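Local coordinates for protein D-alanyl-D-alanine carboxypeptidase (PDB 5TR7) that probably removes the terminal D-alanine from peptidoglycan precursor peptides as a penicillin-binding serine carboxypeptidase of the S11 family, at residues L36-T41 and G199-H204; N211-A216 and V224-G229. All coordinates share one frame; numbering follows the deposited sequence.

Contact 1 (L36-T41 and G199-H204); sequences LTKMMT and GIKTGH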
ATOM      1  N   LEU A  36       0.568  -5.009  -1.757  1.00 57.83           N
ATOM      2  CA  LEU A  36       0.440  -4.177  -0.565  1.00 59.08           C
ATOM      3  C   LEU A  36       1.856  -3.832  -0.084  1.00 61.64           C
ATOM      4  O   LEU A  36       2.033  -2.875   0.669  1.00 55.06           O
ATOM      5  CB  LEU A  36      -0.360  -4.868   0.544  1.00 59.47           C
ATOM      6  CG  LEU A  36      -1.787  -5.148   0.200  1.00 59.28           C
ATOM      7  CD1 LEU A  36      -2.321  -5.896   1.385  1.00 56.47           C
ATOM      8  CD2 LEU A  36      -2.605  -3.862  -0.097  1.00 58.35           C
ATOM      9  N   THR A  37       2.840  -4.601  -0.565  1.00 53.90           N
ATOM     10  CA  THR A  37       4.256  -4.309  -0.300  1.00 58.18           C
ATOM     11  C   THR A  37       4.603  -2.856  -0.721  1.00 53.63           C
ATOM     12  O   THR A  37       5.498  -2.230  -0.170  1.00 54.65           O
ATOM     13  CB  THR A  37       5.135  -5.277  -1.132  1.00 57.27           C
ATOM     14  OG1 THR A  37       4.923  -6.610  -0.674  1.00 61.65           O
ATOM     15  CG2 THR A  37       6.610  -4.964  -1.012  1.00 57.45           C
ATOM     16  N   LYS A  38       3.833  -2.322  -1.664  1.00 55.86           N
ATOM     17  CA  LYS A  38       4.050  -0.954  -2.154  1.00 50.83           C
ATOM     18  C   LYS A  38       3.823   0.071  -1.092  1.00 56.97           C
ATOM     19  O   LYS A  38       4.384   1.183  -1.156  1.00 56.43           O
ATOM     20  CB  LYS A  38       3.275  -0.664  -3.395  1.00 48.56           C
ATOM     21  CG  LYS A  38       3.666  -1.588  -4.566  1.00 53.88           C
ATOM     22  CD  LYS A  38       2.953  -1.254  -5.877  1.00 57.27           C
ATOM     23  CE  LYS A  38       3.434  -2.126  -7.036  1.00 63.99           C
ATOM     24  NZ  LYS A  38       2.913  -3.499  -6.967  1.00 70.30           N
ATOM     25  N   MET A  39       3.027  -0.271  -0.083  1.00 55.12           N
ATOM     26  CA  MET A  39       2.874   0.658   1.040  1.00 49.60           C
ATOM     27  C   MET A  39       4.213   0.840   1.754  1.00 53.56           C
ATOM     28  O   MET A  39       4.554   1.969   2.208  1.00 43.49           O
ATOM     29  CB  MET A  39       1.856   0.144   2.055  1.00 50.71           C
ATOM     30  CG  MET A  39       0.394   0.204   1.547  1.00 54.86           C
ATOM     31  SD  MET A  39      -0.748  -0.122   2.849  1.00 60.90           S
ATOM     32  CE  MET A  39      -0.390  -1.706   3.494  1.00 64.57           C
ATOM     33  N   MET A  40       4.994  -0.239   1.842  1.00 48.40           N
ATOM     34  CA  MET A  40       6.277  -0.119   2.569  1.00 49.63           C
ATOM     35  C   MET A  40       7.232   0.696   1.702  1.00 51.75           C
ATOM     36  O   MET A  40       7.989   1.518   2.183  1.00 56.20           O
ATOM     37  CB  MET A  40       6.875  -1.473   2.969  1.00 52.74           C
ATOM     38  CG  MET A  40       8.257  -1.285   3.661  1.00 57.17           C
ATOM     39  SD  MET A  40       8.228  -0.270   5.192  1.00 58.95           S
ATOM     40  CE  MET A  40       7.426  -1.631   6.082  1.00 61.98           C
ATOM     41  N   THR A  41       7.167   0.482   0.402  1.00 54.79           N
ATOM     42  CA  THR A  41       8.030   1.213  -0.529  1.00 54.83           C
ATOM     43  C   THR A  41       7.746   2.706  -0.453  1.00 50.46           C
ATOM     44  O   THR A  41       8.673   3.537  -0.347  1.00 52.72           O
ATOM     45  CB  THR A  41       7.836   0.668  -1.945  1.00 56.40           C
ATOM     46  OG1 THR A  41       8.340  -0.681  -1.988  1.00 57.21           O
ATOM     47  CG2 THR A  41       8.563   1.501  -2.979  1.00 51.88           C
ATOM     48  N   GLY A 199      -7.884   6.228   1.790  1.00 46.86           N
ATOM     49  CA  GLY A 199      -6.807   5.311   1.525  1.00 45.43           C
ATOM     50  C   GLY A 199      -7.304   3.873   1.700  1.00 43.45           C
ATOM     51  O   GLY A 199      -8.454   3.653   2.035  1.00 48.98           O
ATOM     52  N   ILE A 200      -6.437   2.886   1.565  1.00 43.32           N
ATOM     53  CA  ILE A 200      -5.029   3.092   1.294  1.00 45.43           C
ATOM     54  C   ILE A 200      -4.578   2.368   0.029  1.00 47.41           C
ATOM     55  O   ILE A 200      -4.323   2.980  -0.990  1.00 38.27           O
ATOM     56  CB  ILE A 200      -4.161   2.643   2.481  1.00 50.63           C
ATOM     57  CG1 ILE A 200      -4.722   3.188   3.790  1.00 52.90           C
ATOM     58  CG2 ILE A 200      -2.704   3.009   2.281  1.00 49.81           C
ATOM     59  CD1 ILE A 200      -3.769   3.032   4.991  1.00 56.11           C
ATOM     60  N   LYS A 201      -4.483   1.059   0.079  1.00 45.40           N
ATOM     61  CA  LYS A 201      -3.926   0.350  -1.038  1.00 46.88           C
ATOM     62  C   LYS A 201      -4.592  -0.977  -1.249  1.00 47.09           C
ATOM     63  O   LYS A 201      -4.880  -1.727  -0.363  1.00 49.09           O
ATOM     64  CB  LYS A 201      -2.433   0.113  -0.757  1.00 51.87           C
ATOM     65  CG  LYS A 201      -1.614  -0.493  -1.894  1.00 56.04           C
ATOM     66  CD  LYS A 201      -1.379   0.550  -2.951  1.00 57.30           C
ATOM     67  CE  LYS A 201      -0.661  -0.016  -4.171  1.00 63.65           C
ATOM     68  NZ  LYS A 201      -1.489  -0.858  -5.077  1.00 61.51           N
ATOM     69  N   THR A 202      -4.623  -1.313  -2.480  1.00 44.40           N
ATOM     70  CA  THR A 202      -5.263  -2.479  -2.966  1.00 57.15           C
ATOM     71  C   THR A 202      -4.233  -3.541  -3.435  1.00 49.77           C
ATOM     72  O   THR A 202      -3.119  -3.247  -3.711  1.00 49.85           O
ATOM     73  CB  THR A 202      -6.079  -1.950  -4.136  1.00 54.75           C
ATOM     74  OG1 THR A 202      -7.100  -2.854  -4.449  1.00 80.07           O
ATOM     75  CG2 THR A 202      -5.201  -1.637  -5.321  1.00 52.38           C
ATOM     76  N   GLY A 203      -4.627  -4.789  -3.478  1.00 57.87           N
ATOM     77  CA  GLY A 203      -3.731  -5.835  -4.029  1.00 54.86           C
ATOM     78  C   GLY A 203      -4.385  -7.159  -4.176  1.00 51.48           C
ATOM     79  O   GLY A 203      -5.507  -7.350  -3.681  1.00 54.99           O
ATOM     80  N   HIS A 204      -3.660  -8.118  -4.757  1.00 59.05           N
ATOM     81  CA  HIS A 204      -4.184  -9.492  -4.922  1.00 59.36           C
ATOM     82  C   HIS A 204      -3.091 -10.506  -4.563  1.00 67.42           C
ATOM     83  O   HIS A 204      -1.931 -10.320  -4.901  1.00 66.20           O
ATOM     84  CB  HIS A 204      -4.626  -9.697  -6.362  1.00 53.76           C
ATOM     85  CG  HIS A 204      -5.314 -11.000  -6.604  1.00 60.99           C
ATOM     86  ND1 HIS A 204      -4.636 -12.183  -6.802  1.00 64.18           N
ATOM     87  CD2 HIS A 204      -6.630 -11.307  -6.655  1.00 55.97           C
ATOM     88  CE1 HIS A 204      -5.509 -13.161  -6.954  1.00 69.26           C
ATOM     89  NE2 HIS A 204      -6.724 -12.644  -6.913  1.00 60.26           N
TER
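Lys-201 reaches from its strand across the start of helix 37-50, and its aliphatic chain is touched in turn by Met-39, Leu-36 and Lys-38. At the root of the Lys-201 side chain, CG of Met-39 packs on CB of Lys-201 at 3.6 Å, the two side chains running past one another, each toward the other's backbone. The sulfur then carries on to the neighbouring residue: SD of Met-39 meets CG2 of Ile-200 at 3.7 Å, the side chains crossing at about a right angle. Leu-36 works through a single branch. Its CD2 sits 3.1 Å from the carbonyl O of Lys-201 and 3.9 Å from CG of the same residue. The layout is that expected at the active site of a penicillin-binding protein: Ser-35 and Lys-38 fit an SxxK motif at the helix start, and Lys-201, Thr-202 and Gly-203 a KTG motif on the strand beside it. Ser-35 is the predicted acyl-ester nucleophile, Lys-38 the predicted proton acceptor and Lys-201 predicted to bind substrate. Bends at chi2 (74°) and chi4 (75°) curl the Lys-201 chain back, and NZ of Lys-201 bonds to O of Thr-202 at 3.2 Å as well as to the hydroxyl of Ser-98. Nearer its tip, CE of Lys-201 lies 4.1 Å from CB of Lys-38. The two side-chain nitrogens stay apart, NZ of Lys-38 being 5.5 Å from NZ of Lys-201; the former is hydrogen-bonded to Ser-35, Asn-100 and the carbonyl of His-139. Beyond Met-39, Leu-156 and Leu-160 continue the apolar packing.

Contact 2 (N211-A216 and V224-G229); sequences NLVSSA and VAVVMG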
ATOM      1  N   ASN A 211      -7.268  -8.131  -1.811  1.00 47.08           N
ATOM      2  CA  ASN A 211      -6.988  -7.472  -0.587  1.00 46.18           C
ATOM      3  C   ASN A 211      -7.220  -5.971  -0.621  1.00 49.08           C
ATOM      4  O   ASN A 211      -7.002  -5.341  -1.626  1.00 48.35           O
ATOM      5  CB  ASN A 211      -5.509  -7.658  -0.337  1.00 49.75           C
ATOM      6  CG  ASN A 211      -5.089  -9.098  -0.418  1.00 54.72           C
ATOM      7  OD1 ASN A 211      -5.817 -10.000   0.004  1.00 60.16           O
ATOM      8  ND2 ASN A 211      -3.902  -9.318  -0.967  1.00 59.38           N
ATOM      9  N   LEU A 212      -7.515  -5.396   0.550  1.00 51.56           N
ATOM     10  CA  LEU A 212      -7.569  -3.980   0.704  1.00 46.33           C
ATOM     11  C   LEU A 212      -7.123  -3.514   2.071  1.00 45.19           C
ATOM     12  O   LEU A 212      -7.561  -4.049   3.075  1.00 47.49           O
ATOM     13  CB  LEU A 212      -9.005  -3.489   0.500  1.00 48.15           C
ATOM     14  CG  LEU A 212      -9.184  -1.963   0.636  1.00 48.94           C
ATOM     15  CD1 LEU A 212      -8.282  -1.146  -0.284  1.00 52.32           C
ATOM     16  CD2 LEU A 212     -10.639  -1.621   0.316  1.00 50.70           C
ATOM     17  N   VAL A 213      -6.281  -2.498   2.104  1.00 47.87           N
ATOM     18  CA  VAL A 213      -5.918  -1.803   3.351  1.00 49.01           C
ATOM     19  C   VAL A 213      -6.650  -0.478   3.211  1.00 44.01           C
ATOM     20  O   VAL A 213      -6.336   0.275   2.308  1.00 44.30           O
ATOM     21  CB  VAL A 213      -4.431  -1.577   3.538  1.00 51.91           C
ATOM     22  CG1 VAL A 213      -4.159  -0.861   4.838  1.00 55.89           C
ATOM     23  CG2 VAL A 213      -3.772  -2.889   3.634  1.00 49.55           C
ATOM     24  N   SER A 214      -7.610  -0.188   4.085  1.00 44.48           N
ATOM     25  CA  SER A 214      -8.348   1.047   3.981  1.00 46.47           C
ATOM     26  C   SER A 214      -8.263   1.879   5.243  1.00 54.87           C
ATOM     27  O   SER A 214      -7.899   1.355   6.259  1.00 52.32           O
ATOM     28  CB  SER A 214      -9.828   0.743   3.676  1.00 47.75           C
ATOM     29  OG  SER A 214     -10.373  -0.110   4.684  1.00 54.65           O
ATOM     30  N   SER A 215      -8.570   3.187   5.141  1.00 47.33           N
ATOM     31  CA  SER A 215      -8.668   4.040   6.276  1.00 49.95           C
ATOM     32  C   SER A 215      -9.794   5.016   5.986  1.00 51.31           C
ATOM     33  O   SER A 215      -9.958   5.415   4.867  1.00 55.82           O
ATOM     34  CB  SER A 215      -7.352   4.790   6.589  1.00 50.73           C
ATOM     35  OG  SER A 215      -7.457   5.525   7.796  1.00 54.11           O
ATOM     36  N   ALA A 216     -10.501   5.452   7.027  1.00 50.19           N
ATOM     37  CA  ALA A 216     -11.596   6.370   6.885  1.00 53.84           C
ATOM     38  C   ALA A 216     -11.776   7.148   8.127  1.00 48.70           C
ATOM     39  O   ALA A 216     -11.320   6.734   9.203  1.00 53.83           O
ATOM     40  CB  ALA A 216     -12.903   5.576   6.595  1.00 51.04           C
ATOM     41  N   VAL A 224      -8.458   2.159  10.688  1.00 55.28           N
ATOM     42  CA  VAL A 224      -7.648   1.506   9.671  1.00 50.82           C
ATOM     43  C   VAL A 224      -8.174   0.073   9.603  1.00 52.87           C
ATOM     44  O   VAL A 224      -8.289  -0.588  10.632  1.00 59.79           O
ATOM     45  CB  VAL A 224      -6.175   1.503  10.031  1.00 52.68           C
ATOM     46  CG1 VAL A 224      -5.397   0.720   8.992  1.00 61.37           C
ATOM     47  CG2 VAL A 224      -5.651   2.917  10.058  1.00 58.18           C
ATOM     48  N   ALA A 225      -8.509  -0.390   8.416  1.00 46.67           N
ATOM     49  CA  ALA A 225      -8.967  -1.771   8.205  1.00 47.44           C
ATOM     50  C   ALA A 225      -8.160  -2.491   7.143  1.00 48.23           C
ATOM     51  O   ALA A 225      -7.632  -1.880   6.200  1.00 45.53           O
ATOM     52  CB  ALA A 225     -10.431  -1.798   7.799  1.00 49.80           C
ATOM     53  N   VAL A 226      -7.939  -3.769   7.384  1.00 46.47           N
ATOM     54  CA  VAL A 226      -7.224  -4.590   6.420  1.00 53.20           C
ATOM     55  C   VAL A 226      -8.104  -5.814   6.163  1.00 51.23           C
ATOM     56  O   VAL A 226      -8.583  -6.465   7.108  1.00 55.19           O
ATOM     57  CB  VAL A 226      -5.883  -5.075   7.008  1.00 51.32           C
ATOM     58  CG1 VAL A 226      -5.166  -5.964   6.032  1.00 57.18           C
ATOM     59  CG2 VAL A 226      -5.041  -3.894   7.408  1.00 51.40           C
ATOM     60  N   VAL A 227      -8.333  -6.106   4.896  1.00 51.46           N
ATOM     61  CA  VAL A 227      -9.150  -7.296   4.504  1.00 52.31           C
ATOM     62  C   VAL A 227      -8.310  -8.054   3.503  1.00 48.10           C
ATOM     63  O   VAL A 227      -7.826  -7.494   2.559  1.00 48.77           O
ATOM     64  CB  VAL A 227     -10.534  -6.864   3.972  1.00 53.59           C
ATOM     65  CG1 VAL A 227     -11.346  -8.033   3.506  1.00 60.67           C
ATOM     66  CG2 VAL A 227     -11.303  -6.191   5.106  1.00 56.55           C
ATOM     67  N   MET A 228      -8.085  -9.327   3.765  1.00 54.18           N
ATOM     68  CA  MET A 228      -7.258 -10.152   2.878  1.00 57.76           C
ATOM     69  C   MET A 228      -8.000 -11.348   2.394  1.00 50.68           C
ATOM     70  O   MET A 228      -8.643 -12.024   3.164  1.00 56.73           O
ATOM     71  CB  MET A 228      -6.015 -10.681   3.627  1.00 56.74           C
ATOM     72  CG  MET A 228      -5.243  -9.568   4.313  1.00 62.69           C
ATOM     73  SD  MET A 228      -4.427  -8.410   3.196  1.00 65.54           S
ATOM     74  CE  MET A 228      -3.055  -9.551   2.729  1.00 64.92           C
ATOM     75  N   GLY A 229      -7.878 -11.607   1.105  1.00 50.45           N
ATOM     76  CA  GLY A 229      -8.456 -12.805   0.555  1.00 53.56           C
ATOM     77  C   GLY A 229      -9.943 -12.815   0.340  1.00 50.99           C
ATOM     78  O   GLY A 229     -10.565 -13.744   0.738  1.00 56.75           O
TER
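With CG of Asn-211 anti to its own carbonyl carbon (chi1 -52°), the amide swings toward Met-228, whose chain bends at both chi2 (-68°) and chi3 and folds its thioether against it. SD of Met-228 comes to 3.7 Å from CG of Asn-211, and CE of Met-228 lies 3.8 Å from ND2 of Asn-211. The amide is held at both ends: OD1 of Asn-211 accepts the backbone N-H of Gly-229 at 2.8 Å, almost in line with the C=O bond, while ND2 donates to Thr-205. That side-chain bond extends the pairing of a beta hairpin, in which strands 209-218 and 221-230 run antiparallel in the middle of the five-stranded sheet of the penicillin-binding fold. Leu-212 with Val-227 and Ser-214 with Ala-225 are the hydrogen-bonded pairs, each tied by two backbone bonds; the shortest, N of Ser-214 to O of Ala-225, measures 2.7 Å. On the face that carries these four side chains, OG of Ser-214 rests 3.5 Å from CB of Ala-225, and helix 233-251 covers Leu-212, Ser-214 and Val-227. On the opposite face Val-213 and Val-226, a non-hydrogen-bonded pair, stand next to each other with their methyls in contact, CG1 of Val-213 being 4.1 Å from CG2 of Val-226. Further along that face, CG2 of Val-224 lies 3.9 Å from OG of Ser-215, a hydroxyl hydrogen-bonded to Arg-222 and to the carbonyl of Leu-223.

How the contacts relate
Going from the N terminus, the chain enters contact 1 at 36-41, passes through a long region with several helices and little strand, and returns as strand 199-204, closing a loop of 157 residues. Contact 2 follows in series, neither enclosed by nor crossing the first: 211-216 is the next strand, and a tight turn brings back 224-229 after seven residues. Strands 196-205 and 209-218 are sheet neighbours, with probable hydrogen bonds from Asn-211 N to Gly-203 O and from Ile-200 N to Val-213 O. Here Ile-200 and Lys-201 both face Val-213 in a classic beta bulge. Contact 1 thus ties helix 37-50 to the edge strand, and contact 2 continues the sheet inward.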